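Side-chain contacts in DNA replication protein DnaC (Aquifex aeolicus, PDB 3ECC), which probably acts as a helicase loader in bacterial replication initiation, and binds ADP, beryllium fluoride and magnesium in an AAA+ type nucleotide site: residues 50-55 / 105-110; 83-86 / 90-93; 128-133 / 167-172; 140-145 / 151-156. All blocks are in the same frame, centred on the assembly; numbering follows the deposited sequence.

Interaction 1: 50-55 / 105-110; sequences GKTHLA and VLDDLG. With MG (magnesium ion), chain C; ADP (adenosine-5'-diphosphate), chain B; BEF (beryllium trifluoride ion), chain D.
T52 and D107 bring together the two nucleotide-binding motifs of this AAA+ P-loop fold: the Walker A loop, which runs into helix 51-65, and the acidic end of strand 104-107, as in a Walker B motif. Their side chains cross at about a right angle. T52 OG1 lies 2.9 Å from D107 OD2, a hydrogen bond that stays provisional because the one hydroxyl proton has another acceptor within reach. D107 OD2 is also bonded to T139 OG1 on the adjacent strand. With chi1 at -52°, OG1 of T52 sits beside its own backbone N and binds magnesium at 1.8 Å, while CG2 packs 3.4 Å from D107 OD2. In this model D107 does not bind the magnesium itself; it stands next to the T52 hydroxyl that does, although it is a magnesium ligand in a structure of this protein.

One turn further along the helix the contact becomes apolar and fully buried: A55 CB touches V105 CG1 at 3.9 Å, the methyl lying anti to the valine N. F72 of strand 71-74 closes in on V105, D107 and T52.

The other side is looser. D108, partly exposed, follows D107, and its OD1 stands 3.2 Å from F2 of the beryllium fluoride without touching the helix; its OD2 bonds to S111 OG. Across the phosphates the grip is again dense. Backbone amides of G50, K51, T52 and H53 all point into the ADP, and K51 NZ donates to O2B at 2.7 Å. The straightest of these amide bonds runs from T52 N to ADP O1B, 165° at the hydrogen.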
loop_
_atom_site.group_PDB
_atom_site.type_symbol
_atom_site.label_atom_id
_atom_site.label_comp_id
_atom_site.label_asym_id
_atom_site.label_seq_id
_atom_site.Cartn_x
_atom_site.Cartn_y
_atom_site.Cartn_z
ATOM N N GLY A 50 12.005 4.485 -3.951
ATOM C CA GLY A 50 11.952 4.315 -2.491
ATOM C C GLY A 50 10.576 4.058 -1.887
ATOM O O GLY A 50 10.415 4.116 -0.673
ATOM N N LYS A 51 9.591 3.752 -2.730
ATOM C CA LYS A 51 8.201 3.601 -2.281
ATOM C C LYS A 51 8.049 2.509 -1.218
ATOM O O LYS A 51 7.509 2.758 -0.133
ATOM C CB LYS A 51 7.265 3.333 -3.466
ATOM C CG LYS A 51 7.250 4.441 -4.505
ATOM C CD LYS A 51 6.251 4.172 -5.621
ATOM C CE LYS A 51 6.600 2.919 -6.408
ATOM N NZ LYS A 51 7.861 3.063 -7.196
ATOM N N THR A 52 8.532 1.308 -1.528
ATOM C CA THR A 52 8.475 0.193 -0.588
ATOM C C THR A 52 9.247 0.530 0.685
ATOM O O THR A 52 8.851 0.146 1.785
ATOM C CB THR A 52 9.048 -1.083 -1.206
ATOM O OG1 THR A 52 8.419 -1.320 -2.477
ATOM C CG2 THR A 52 8.823 -2.285 -0.289
ATOM N N HIS A 53 10.343 1.267 0.524
ATOM C CA HIS A 53 11.150 1.692 1.662
ATOM C C HIS A 53 10.294 2.460 2.671
ATOM O O HIS A 53 10.290 2.148 3.868
ATOM C CB HIS A 53 12.333 2.558 1.199
ATOM C CG HIS A 53 13.324 2.845 2.280
ATOM N ND1 HIS A 53 14.514 2.161 2.397
ATOM C CD2 HIS A 53 13.290 3.721 3.313
ATOM C CE1 HIS A 53 15.180 2.618 3.443
ATOM N NE2 HIS A 53 14.457 3.562 4.019
ATOM N N LEU A 54 9.563 3.456 2.179
ATOM C CA LEU A 54 8.754 4.318 3.039
ATOM C C LEU A 54 7.530 3.609 3.595
ATOM O O LEU A 54 7.089 3.916 4.698
ATOM C CB LEU A 54 8.337 5.590 2.300
ATOM C CG LEU A 54 9.467 6.600 2.148
ATOM C CD1 LEU A 54 9.071 7.731 1.229
ATOM C CD2 LEU A 54 9.874 7.119 3.521
ATOM N N ALA A 55 6.994 2.660 2.826
ATOM C CA ALA A 55 5.884 1.814 3.271
ATOM C C ALA A 55 6.271 0.910 4.446
ATOM O O ALA A 55 5.476 0.701 5.357
ATOM C CB ALA A 55 5.369 0.976 2.115
ATOM N N VAL A 105 -0.126 -3.417 4.286
ATOM C CA VAL A 105 0.625 -2.894 3.165
ATOM C C VAL A 105 0.409 -3.799 1.967
ATOM O O VAL A 105 0.740 -4.986 2.010
ATOM C CB VAL A 105 2.139 -2.816 3.469
ATOM C CG1 VAL A 105 2.861 -2.014 2.383
ATOM C CG2 VAL A 105 2.382 -2.211 4.837
ATOM N N LEU A 106 -0.170 -3.241 0.909
ATOM C CA LEU A 106 -0.213 -3.911 -0.385
ATOM C C LEU A 106 0.865 -3.322 -1.291
ATOM O O LEU A 106 0.699 -2.228 -1.836
ATOM C CB LEU A 106 -1.593 -3.765 -1.036
ATOM C CG LEU A 106 -2.818 -4.306 -0.295
ATOM C CD1 LEU A 106 -4.067 -4.082 -1.116
ATOM C CD2 LEU A 106 -2.657 -5.777 0.039
ATOM N N ASP A 107 1.976 -4.041 -1.428
ATOM C CA ASP A 107 3.149 -3.527 -2.128
ATOM C C ASP A 107 3.142 -3.974 -3.583
ATOM O O ASP A 107 2.852 -5.140 -3.877
ATOM C CB ASP A 107 4.433 -3.994 -1.432
ATOM C CG ASP A 107 5.655 -3.183 -1.841
ATOM O OD1 ASP A 107 6.573 -3.764 -2.456
ATOM O OD2 ASP A 107 5.702 -1.965 -1.548
ATOM N N ASP A 108 3.480 -3.049 -4.483
ATOM C CA ASP A 108 3.413 -3.277 -5.931
ATOM C C ASP A 108 2.016 -3.689 -6.387
ATOM O O ASP A 108 1.851 -4.665 -7.121
ATOM C CB ASP A 108 4.467 -4.291 -6.388
ATOM C CG ASP A 108 5.565 -3.656 -7.233
ATOM O OD1 ASP A 108 6.768 -3.905 -6.961
ATOM O OD2 ASP A 108 5.223 -2.908 -8.177
ATOM N N LEU A 109 1.017 -2.932 -5.945
ATOM C CA LEU A 109 -0.386 -3.268 -6.192
ATOM C C LEU A 109 -0.723 -3.363 -7.691
ATOM O O LEU A 109 -0.663 -2.370 -8.428
ATOM C CB LEU A 109 -1.326 -2.289 -5.463
ATOM C CG LEU A 109 -2.845 -2.470 -5.621
ATOM C CD1 LEU A 109 -3.335 -3.838 -5.147
ATOM C CD2 LEU A 109 -3.594 -1.376 -4.880
ATOM N N GLY A 110 -1.040 -4.589 -8.120
ATOM C CA GLY A 110 -1.419 -4.898 -9.495
ATOM C C GLY A 110 -0.726 -4.058 -10.546
ATOM O O GLY A 110 -1.367 -3.570 -11.475
HETATM MG MG MG C . 8.603 -1.150 -4.286
HETATM P PB ADP B . 10.476 1.248 -4.971
HETATM O O1B ADP B . 9.732 0.465 -3.904
HETATM O O2B ADP B . 9.813 2.543 -5.359
HETATM O O3B ADP B . 10.918 0.415 -6.142
HETATM P PA ADP B . 12.538 0.773 -3.114
HETATM O O1A ADP B . 11.887 1.098 -1.792
HETATM O O2A ADP B . 12.482 -0.727 -3.354
HETATM O O3A ADP B . 11.854 1.660 -4.282
HETATM O "O5'" ADP B . 14.052 1.318 -3.162
HETATM C "C5'" ADP B . 15.123 0.589 -3.752
HETATM C "C4'" ADP B . 16.286 0.510 -2.771
HETATM O "O4'" ADP B . 16.759 1.828 -2.495
HETATM C "C3'" ADP B . 15.851 -0.082 -1.446
HETATM O "O3'" ADP B . 16.801 -1.063 -1.066
HETATM C "C2'" ADP B . 15.823 1.084 -0.469
HETATM O "O2'" ADP B . 16.316 0.699 0.799
HETATM C "C1'" ADP B . 16.749 2.100 -1.090
HETATM N N9 ADP B . 16.337 3.509 -0.846
HETATM C C8 ADP B . 15.421 4.220 -1.538
HETATM N N7 ADP B . 15.322 5.490 -1.059
HETATM C C5 ADP B . 16.200 5.613 -0.056
HETATM C C6 ADP B . 16.619 6.683 0.891
HETATM N N6 ADP B . 16.082 7.926 0.858
HETATM N N1 ADP B . 17.571 6.389 1.786
HETATM C C2 ADP B . 18.146 5.170 1.844
HETATM N N3 ADP B . 17.816 4.157 1.020
HETATM C C4 ADP B . 16.873 4.312 0.076
HETATM BE BE BEF D . 9.216 -0.782 -7.170
HETATM F F1 BEF D . 8.597 0.783 -7.690
HETATM F F2 BEF D . 8.583 -1.547 -5.703
HETATM F F3 BEF D . 10.752 -1.309 -7.856
#

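Interaction 2: 83-86 / 90-93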
loop_
_atom_site.group_PDB
_atom_site.type_symbol
_atom_site.label_atom_id
_atom_site.label_comp_id
_atom_site.label_asym_id
_atom_site.label_seq_id
_atom_site.Cartn_x
_atom_site.Cartn_y
_atom_site.Cartn_z
ATOM N N LYS A 83 -5.358 -17.399 -3.080
ATOM C CA LYS A 83 -6.010 -18.204 -4.121
ATOM C C LYS A 83 -5.849 -19.698 -3.860
ATOM O O LYS A 83 -6.741 -20.490 -4.186
ATOM C CB LYS A 83 -5.509 -17.864 -5.520
ATOM C CG LYS A 83 -6.414 -18.389 -6.618
ATOM C CD LYS A 83 -5.616 -19.009 -7.750
ATOM C CE LYS A 83 -6.519 -19.407 -8.920
ATOM N NZ LYS A 83 -5.744 -19.806 -10.142
ATOM N N HIS A 84 -4.723 -20.076 -3.252
ATOM C CA HIS A 84 -4.473 -21.476 -2.911
ATOM C C HIS A 84 -5.402 -21.985 -1.800
ATOM O O HIS A 84 -6.110 -22.969 -1.993
ATOM C CB HIS A 84 -3.009 -21.719 -2.546
ATOM C CG HIS A 84 -2.747 -23.115 -2.088
ATOM N ND1 HIS A 84 -2.396 -23.424 -0.790
ATOM C CD2 HIS A 84 -2.876 -24.295 -2.733
ATOM C CE1 HIS A 84 -2.271 -24.734 -0.670
ATOM N NE2 HIS A 84 -2.557 -25.286 -1.835
ATOM N N LEU A 85 -5.407 -21.306 -0.658
ATOM C CA LEU A 85 -6.279 -21.697 0.449
ATOM C C LEU A 85 -7.749 -21.332 0.207
ATOM O O LEU A 85 -8.630 -21.800 0.927
ATOM C CB LEU A 85 -5.778 -21.151 1.799
ATOM C CG LEU A 85 -4.763 -20.005 1.859
ATOM C CD1 LEU A 85 -5.152 -19.012 2.926
ATOM C CD2 LEU A 85 -3.352 -20.524 2.109
ATOM N N MET A 86 -8.009 -20.508 -0.811
ATOM C CA MET A 86 -9.381 -20.273 -1.277
ATOM C C MET A 86 -9.921 -21.545 -1.926
ATOM O O MET A 86 -11.052 -21.951 -1.656
ATOM C CB MET A 86 -9.466 -19.112 -2.280
ATOM C CG MET A 86 -8.996 -17.767 -1.755
ATOM S SD MET A 86 -9.957 -17.113 -0.390
ATOM C CE MET A 86 -11.066 -16.009 -1.253
ATOM N N LYS A 90 -10.068 -25.010 3.378
ATOM C CA LYS A 90 -10.018 -25.110 4.844
ATOM C C LYS A 90 -9.242 -24.087 5.693
ATOM O O LYS A 90 -9.158 -24.276 6.916
ATOM C CB LYS A 90 -9.598 -26.520 5.258
ATOM C CG LYS A 90 -10.667 -27.559 5.011
ATOM C CD LYS A 90 -10.417 -28.824 5.825
ATOM C CE LYS A 90 -11.658 -29.717 5.855
ATOM N NZ LYS A 90 -11.553 -30.819 6.863
ATOM N N ASP A 91 -8.685 -23.035 5.077
ATOM C CA ASP A 91 -8.000 -21.947 5.818
ATOM C C ASP A 91 -8.674 -20.583 5.607
ATOM O O ASP A 91 -8.396 -19.890 4.623
ATOM C CB ASP A 91 -6.504 -21.890 5.452
ATOM C CG ASP A 91 -5.701 -20.910 6.334
ATOM O OD1 ASP A 91 -6.177 -20.523 7.429
ATOM O OD2 ASP A 91 -4.577 -20.534 5.926
ATOM N N THR A 92 -9.562 -20.214 6.533
ATOM C CA THR A 92 -10.172 -18.882 6.537
ATOM C C THR A 92 -9.420 -17.991 7.512
ATOM O O THR A 92 -9.455 -16.765 7.407
ATOM C CB THR A 92 -11.672 -18.918 6.941
ATOM O OG1 THR A 92 -12.357 -19.928 6.191
ATOM C CG2 THR A 92 -12.333 -17.573 6.665
ATOM N N LYS A 93 -8.727 -18.625 8.454
ATOM C CA LYS A 93 -8.027 -17.913 9.525
ATOM C C LYS A 93 -7.016 -16.897 9.000
ATOM O O LYS A 93 -6.876 -15.812 9.562
ATOM C CB LYS A 93 -7.357 -18.901 10.489
ATOM C CG LYS A 93 -8.349 -19.626 11.401
ATOM C CD LYS A 93 -7.662 -20.550 12.403
ATOM C CE LYS A 93 -8.685 -21.180 13.350
ATOM N NZ LYS A 93 -8.088 -22.204 14.259
#
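D91 OD1 takes a weak hydrogen bond from the backbone N of F94, capping the first turn of helix 93-99, while OD2 of the same carboxylate rests against the methyl CD1 of L85 at 3.4 Å. That second meeting is plain van der Waals contact, since a leucine methyl offers nothing to bond. D91 has its CG anti to the backbone N, chi1 -172°, which swings the carboxylate forward along the leucine. The two side chains lie alongside each other and point the same way, so their roots meet as well: L85 CB is 3.8 Å from D91 CB. CD1 also approaches the backbone of its partner, 3.8 Å from D91 O, and the second methyl, CD2, is farther from the carboxylate, 4.0 Å from OD2.

The contact joins the last turn of helix 75-86 to the loop leading into helix 93-99, and it closes a short helix-loop-helix connection at the surface of the protein, away from the nucleotide site. On the helix just before it, K83 makes a cation-pi contact with W117. K93, where the second helix begins, gives its carbonyl O to T97 OG1.

No hydrogen bond or salt bridge crosses between 83-86 and 90-93. What passes between the two segments is one leucine lying along the CB and carboxylate of an aspartate, whose weak polar bond goes to the start of helix 93-99, so the chemistry implies a modest, local contact.

Interaction 3: 128-133 / 167-172; sequences YRYNNL and VSKIYE
The ring of Y130 lies under the side chain of K169, whose methylenes run across one face. K169 CG stands 3.8 Å from the ring centroid, only 5° off the normal, which makes a CH-pi contact over the middle of the ring. The next carbon, CD, comes closest to the rim, 3.6 Å from Y130 CD2, and CE follows at 3.7 Å from the same atom. Beyond it the chain bends at chi4 and carries the ammonium group off the ring; the aromatic face is met by carbon rather than by charge. At the other end CB stands 3.7 Å from Y130 CD1, so the lysine spans the ring from CB to CE, crossing it at about a right angle.

E172, one turn later on the same helix, takes the edge instead. Its CG sits near the ring plane, 3.8 Å from Y130 CE1, and OE1 lies 3.0 Å from the phenolic OH, with the carboxylate turned 43° against the ring. Y130 reaches both residues because its CG is anti to the backbone N, chi1 177°, which sends the ring out from helix 116-131 toward helix 164-173.

These two helices meet at the surface, beside the sheet and away from the nucleotide site. I170, turned away from Y130, packs on I138 of strand 136-141, and V167 touches helix 153-162. The tyrosine meets carbon on its face and has a carboxylate oxygen near its hydroxyl, consistent with a residue half in the interface and half at the surface.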
loop_
_atom_site.group_PDB
_atom_site.type_symbol
_atom_site.label_atom_id
_atom_site.label_comp_id
_atom_site.label_asym_id
_atom_site.label_seq_id
_atom_site.Cartn_x
_atom_site.Cartn_y
_atom_site.Cartn_z
ATOM N N TYR A 128 -13.709 -4.376 1.443
ATOM C CA TYR A 128 -13.857 -4.739 2.843
ATOM C C TYR A 128 -13.188 -3.708 3.752
ATOM O O TYR A 128 -13.797 -3.229 4.715
ATOM C CB TYR A 128 -13.259 -6.116 3.087
ATOM C CG TYR A 128 -13.530 -6.669 4.454
ATOM C CD1 TYR A 128 -14.683 -7.421 4.711
ATOM C CD2 TYR A 128 -12.637 -6.452 5.496
ATOM C CE1 TYR A 128 -14.937 -7.935 5.978
ATOM C CE2 TYR A 128 -12.878 -6.961 6.767
ATOM C CZ TYR A 128 -14.027 -7.701 7.006
ATOM O OH TYR A 128 -14.258 -8.203 8.264
ATOM N N ARG A 129 -11.952 -3.349 3.419
ATOM C CA ARG A 129 -11.172 -2.409 4.219
ATOM C C ARG A 129 -11.658 -0.979 4.048
ATOM O O ARG A 129 -11.454 -0.149 4.927
ATOM C CB ARG A 129 -9.683 -2.527 3.886
ATOM C CG ARG A 129 -9.090 -3.876 4.291
ATOM C CD ARG A 129 -7.606 -3.986 3.986
ATOM N NE ARG A 129 -6.791 -3.210 4.923
ATOM C CZ ARG A 129 -6.580 -3.550 6.192
ATOM N NH1 ARG A 129 -7.126 -4.657 6.683
ATOM N NH2 ARG A 129 -5.840 -2.773 6.978
ATOM N N TYR A 130 -12.308 -0.702 2.919
ATOM C CA TYR A 130 -13.045 0.557 2.710
ATOM C C TYR A 130 -14.304 0.629 3.586
ATOM O O TYR A 130 -14.559 1.642 4.235
ATOM C CB TYR A 130 -13.431 0.716 1.233
ATOM C CG TYR A 130 -14.253 1.948 0.911
ATOM C CD1 TYR A 130 -13.657 3.201 0.819
ATOM C CD2 TYR A 130 -15.624 1.859 0.675
ATOM C CE1 TYR A 130 -14.403 4.335 0.517
ATOM C CE2 TYR A 130 -16.378 2.990 0.375
ATOM C CZ TYR A 130 -15.761 4.221 0.297
ATOM O OH TYR A 130 -16.494 5.345 0.004
ATOM N N ASN A 131 -15.089 -0.443 3.601
ATOM C CA ASN A 131 -16.343 -0.451 4.361
ATOM C C ASN A 131 -16.144 -0.491 5.875
ATOM O O ASN A 131 -16.933 0.088 6.630
ATOM C CB ASN A 131 -17.236 -1.615 3.924
ATOM C CG ASN A 131 -17.663 -1.510 2.478
ATOM O OD1 ASN A 131 -17.811 -0.412 1.937
ATOM N ND2 ASN A 131 -17.850 -2.656 1.837
ATOM N N ASN A 132 -15.092 -1.182 6.310
ATOM C CA ASN A 132 -14.850 -1.396 7.737
ATOM C C ASN A 132 -13.713 -0.539 8.276
ATOM O O ASN A 132 -13.130 -0.855 9.305
ATOM C CB ASN A 132 -14.592 -2.879 8.026
ATOM C CG ASN A 132 -15.658 -3.794 7.414
ATOM O OD1 ASN A 132 -16.643 -3.332 6.850
ATOM N ND2 ASN A 132 -15.456 -5.094 7.531
ATOM N N LEU A 133 -13.415 0.550 7.570
ATOM C CA LEU A 133 -12.436 1.549 8.009
ATOM C C LEU A 133 -11.138 0.919 8.477
ATOM O O LEU A 133 -10.640 1.201 9.563
ATOM C CB LEU A 133 -13.025 2.468 9.091
ATOM C CG LEU A 133 -14.322 3.213 8.754
ATOM C CD1 LEU A 133 -14.884 3.891 9.980
ATOM C CD2 LEU A 133 -14.127 4.212 7.629
ATOM N N VAL A 167 -10.097 1.987 -7.552
ATOM C CA VAL A 167 -9.272 3.199 -7.527
ATOM C C VAL A 167 -10.012 4.391 -6.920
ATOM O O VAL A 167 -9.398 5.279 -6.338
ATOM C CB VAL A 167 -8.768 3.557 -8.942
ATOM C CG1 VAL A 167 -7.913 4.806 -8.909
ATOM C CG2 VAL A 167 -7.983 2.408 -9.502
ATOM N N SER A 168 -11.333 4.385 -7.053
ATOM C CA SER A 168 -12.183 5.400 -6.468
ATOM C C SER A 168 -12.184 5.287 -4.951
ATOM O O SER A 168 -12.138 6.295 -4.247
ATOM C CB SER A 168 -13.602 5.237 -7.019
ATOM O OG SER A 168 -14.537 6.056 -6.349
ATOM N N LYS A 169 -12.267 4.058 -4.454
ATOM C CA LYS A 169 -12.260 3.808 -3.013
ATOM C C LYS A 169 -10.870 4.023 -2.413
ATOM O O LYS A 169 -10.745 4.517 -1.297
ATOM C CB LYS A 169 -12.776 2.397 -2.704
ATOM C CG LYS A 169 -14.241 2.204 -3.044
ATOM C CD LYS A 169 -14.742 0.844 -2.616
ATOM C CE LYS A 169 -16.243 0.719 -2.831
ATOM N NZ LYS A 169 -16.583 0.676 -4.283
ATOM N N ILE A 170 -9.836 3.673 -3.173
ATOM C CA ILE A 170 -8.452 3.931 -2.777
ATOM C C ILE A 170 -8.199 5.431 -2.600
ATOM O O ILE A 170 -7.452 5.853 -1.710
ATOM C CB ILE A 170 -7.459 3.354 -3.809
ATOM C CG1 ILE A 170 -7.464 1.824 -3.761
ATOM C CG2 ILE A 170 -6.046 3.920 -3.588
ATOM C CD1 ILE A 170 -6.700 1.181 -4.904
ATOM N N TYR A 171 -8.843 6.232 -3.441
ATOM C CA TYR A 171 -8.689 7.672 -3.399
ATOM C C TYR A 171 -9.430 8.325 -2.225
ATOM O O TYR A 171 -8.983 9.339 -1.703
ATOM C CB TYR A 171 -9.114 8.295 -4.733
ATOM C CG TYR A 171 -8.814 9.772 -4.846
ATOM C CD1 TYR A 171 -7.516 10.257 -4.672
ATOM C CD2 TYR A 171 -9.821 10.687 -5.148
ATOM C CE1 TYR A 171 -7.235 11.616 -4.782
ATOM C CE2 TYR A 171 -9.550 12.043 -5.256
ATOM C CZ TYR A 171 -8.256 12.503 -5.074
ATOM O OH TYR A 171 -7.976 13.855 -5.177
ATOM N N GLU A 172 -10.544 7.738 -1.792
ATOM C CA GLU A 172 -11.245 8.266 -0.624
ATOM C C GLU A 172 -10.488 7.982 0.668
ATOM O O GLU A 172 -10.327 8.877 1.492
ATOM C CB GLU A 172 -12.703 7.773 -0.539
ATOM C CG GLU A 172 -13.340 7.923 0.867
ATOM C CD GLU A 172 -14.828 8.281 0.846
ATOM O OE1 GLU A 172 -15.593 7.724 1.666
ATOM O OE2 GLU A 172 -15.228 9.135 0.030
#

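Interaction 4: 140-145 / 151-156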
loop_
_atom_site.group_PDB
_atom_site.type_symbol
_atom_site.label_atom_id
_atom_site.label_comp_id
_atom_site.label_asym_id
_atom_site.label_seq_id
_atom_site.Cartn_x
_atom_site.Cartn_y
_atom_site.Cartn_z
ATOM N N THR A 140 2.514 1.684 -5.606
ATOM C CA THR A 140 2.127 1.340 -6.957
ATOM C C THR A 140 3.027 2.014 -7.988
ATOM O O THR A 140 3.641 3.055 -7.723
ATOM C CB THR A 140 0.629 1.689 -7.228
ATOM O OG1 THR A 140 0.251 1.220 -8.527
ATOM C CG2 THR A 140 0.386 3.196 -7.127
ATOM N N ASN A 141 3.094 1.416 -9.167
ATOM C CA ASN A 141 3.882 1.973 -10.243
ATOM C C ASN A 141 3.114 2.952 -11.125
ATOM O O ASN A 141 1.977 2.696 -11.504
ATOM C CB ASN A 141 4.454 0.855 -11.087
ATOM C CG ASN A 141 5.946 0.858 -11.078
ATOM O OD1 ASN A 141 6.575 1.798 -11.561
ATOM N ND2 ASN A 141 6.537 -0.178 -10.501
ATOM N N TYR A 142 3.750 4.075 -11.446
ATOM C CA TYR A 142 3.210 5.006 -12.430
ATOM C C TYR A 142 4.102 5.058 -13.668
ATOM O O TYR A 142 5.301 5.356 -13.573
ATOM C CB TYR A 142 3.035 6.404 -11.836
ATOM C CG TYR A 142 2.291 7.367 -12.746
ATOM C CD1 TYR A 142 1.129 6.973 -13.419
ATOM C CD2 TYR A 142 2.733 8.679 -12.912
ATOM C CE1 TYR A 142 0.447 7.856 -14.260
ATOM C CE2 TYR A 142 2.050 9.573 -13.740
ATOM C CZ TYR A 142 0.911 9.158 -14.411
ATOM O OH TYR A 142 0.234 10.044 -15.230
ATOM N N SER A 143 3.505 4.756 -14.825
ATOM C CA SER A 143 4.233 4.651 -16.098
ATOM C C SER A 143 4.641 6.012 -16.698
ATOM O O SER A 143 5.773 6.471 -16.494
ATOM C CB SER A 143 3.429 3.823 -17.116
ATOM O OG SER A 143 2.089 4.285 -17.228
ATOM N N LEU A 144 3.720 6.645 -17.432
ATOM C CA LEU A 144 3.992 7.924 -18.115
ATOM C C LEU A 144 4.420 9.031 -17.130
ATOM O O LEU A 144 3.938 9.078 -15.990
ATOM C CB LEU A 144 2.775 8.359 -18.954
ATOM C CG LEU A 144 2.192 7.325 -19.938
ATOM C CD1 LEU A 144 0.658 7.341 -19.930
ATOM C CD2 LEU A 144 2.733 7.502 -21.367
ATOM N N GLN A 145 5.315 9.920 -17.578
ATOM C CA GLN A 145 6.048 10.814 -16.659
ATOM C C GLN A 145 5.393 12.158 -16.271
ATOM O O GLN A 145 5.105 12.383 -15.090
ATOM C CB GLN A 145 7.495 11.014 -17.123
ATOM C CG GLN A 145 8.402 9.859 -16.754
ATOM C CD GLN A 145 9.724 10.324 -16.157
ATOM O OE1 GLN A 145 10.612 10.800 -16.872
ATOM N NE2 GLN A 145 9.864 10.179 -14.838
ATOM N N SER A 151 -2.719 13.663 -12.538
ATOM C CA SER A 151 -3.020 12.996 -11.258
ATOM C C SER A 151 -4.250 12.090 -11.322
ATOM O O SER A 151 -4.292 11.041 -10.678
ATOM C CB SER A 151 -3.214 14.020 -10.146
ATOM O OG SER A 151 -1.992 14.259 -9.469
ATOM N N VAL A 152 -5.263 12.511 -12.078
ATOM C CA VAL A 152 -6.412 11.651 -12.383
ATOM C C VAL A 152 -5.995 10.609 -13.434
ATOM O O VAL A 152 -6.740 9.675 -13.734
ATOM C CB VAL A 152 -7.638 12.480 -12.891
ATOM C CG1 VAL A 152 -8.954 11.716 -12.679
ATOM C CG2 VAL A 152 -7.703 13.834 -12.187
ATOM N N ARG A 153 -4.803 10.799 -13.996
ATOM C CA ARG A 153 -4.182 9.807 -14.858
ATOM C C ARG A 153 -3.488 8.731 -14.017
ATOM O O ARG A 153 -3.411 7.572 -14.427
ATOM C CB ARG A 153 -3.184 10.471 -15.805
ATOM C CG ARG A 153 -2.669 9.561 -16.911
ATOM C CD ARG A 153 -1.718 10.305 -17.824
ATOM N NE ARG A 153 -2.366 11.446 -18.471
ATOM C CZ ARG A 153 -1.729 12.343 -19.215
ATOM N NH1 ARG A 153 -0.416 12.240 -19.415
ATOM N NH2 ARG A 153 -2.404 13.345 -19.762
ATOM N N ILE A 154 -2.975 9.122 -12.845
ATOM C CA ILE A 154 -2.518 8.162 -11.823
ATOM C C ILE A 154 -3.712 7.331 -11.338
ATOM O O ILE A 154 -3.548 6.248 -10.773
ATOM C CB ILE A 154 -1.847 8.889 -10.615
ATOM C CG1 ILE A 154 -0.452 9.403 -10.999
ATOM C CG2 ILE A 154 -1.775 7.974 -9.396
ATOM C CD1 ILE A 154 0.132 10.403 -10.028
ATOM N N SER A 155 -4.911 7.857 -11.584
ATOM C CA SER A 155 -6.163 7.181 -11.265
ATOM C C SER A 155 -6.729 6.341 -12.434
ATOM O O SER A 155 -7.245 5.244 -12.218
ATOM C CB SER A 155 -7.193 8.213 -10.800
ATOM O OG SER A 155 -6.634 9.062 -9.808
ATOM N N ALA A 156 -6.631 6.864 -13.661
ATOM C CA ALA A 156 -7.092 6.151 -14.869
ATOM C C ALA A 156 -6.120 5.047 -15.321
ATOM O O ALA A 156 -6.535 4.031 -15.885
ATOM C CB ALA A 156 -7.360 7.141 -16.018
#
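Y142, R153 and I154 carry this contact, and the tyrosine ring is its centre. I154 CG1 sits over the middle of one ring face, 3.5 Å from the centroid and 3° off the normal, in a CH-pi contact nearly equidistant from all six ring carbons. R153 meets the hydroxyl end instead: its aliphatic chain passes the phenolic OH, with CD at 3.3 Å and CG at 3.4 Å from Y142 OH. The bend at chi3, -60°, then turns the guanidinium onward, its plane 46° from that of the ring. L144 adds a looser touch, CD1 to R153 CD at 4.3 Å, on the solvent side.

I154 thus covers one face of the ring, while the arginine covers its hydroxyl end with methylenes. N141, just before Y142, lines the beryllium fluoride pocket at the end of its strand, a place consistent with the sensor 1 residue of AAA+ proteins.

The contact ties the end of strand 136-141 to the start of helix 153-162. Y142 and I154 both lean on V44 of strand 40-45, and T140 packs on L158 and R161 farther along the helix.

Overall arrangement
Interaction 1 is the buried core of the set, where helix and strand pack beside the magnesium and nucleotide. Interaction 4 is partly buried and shares its sheet: strands 104-107 and 136-141 are neighbours, and K51 CE lies 3.2 Å from T140 O. Its chemistry is carbon over an aromatic face, which interaction 3 repeats at the surface with lysine carbons, adding a glutamate at the ring edge. Those two are joined along helices 153-162 and 164-173, where V167 CG1 touches S155 O, and interaction 4 is nested inside the loop that interaction 3 closes. Interaction 2 stands apart, its centre about 24 Å from that of interaction 1, and closes only a surface helix connection.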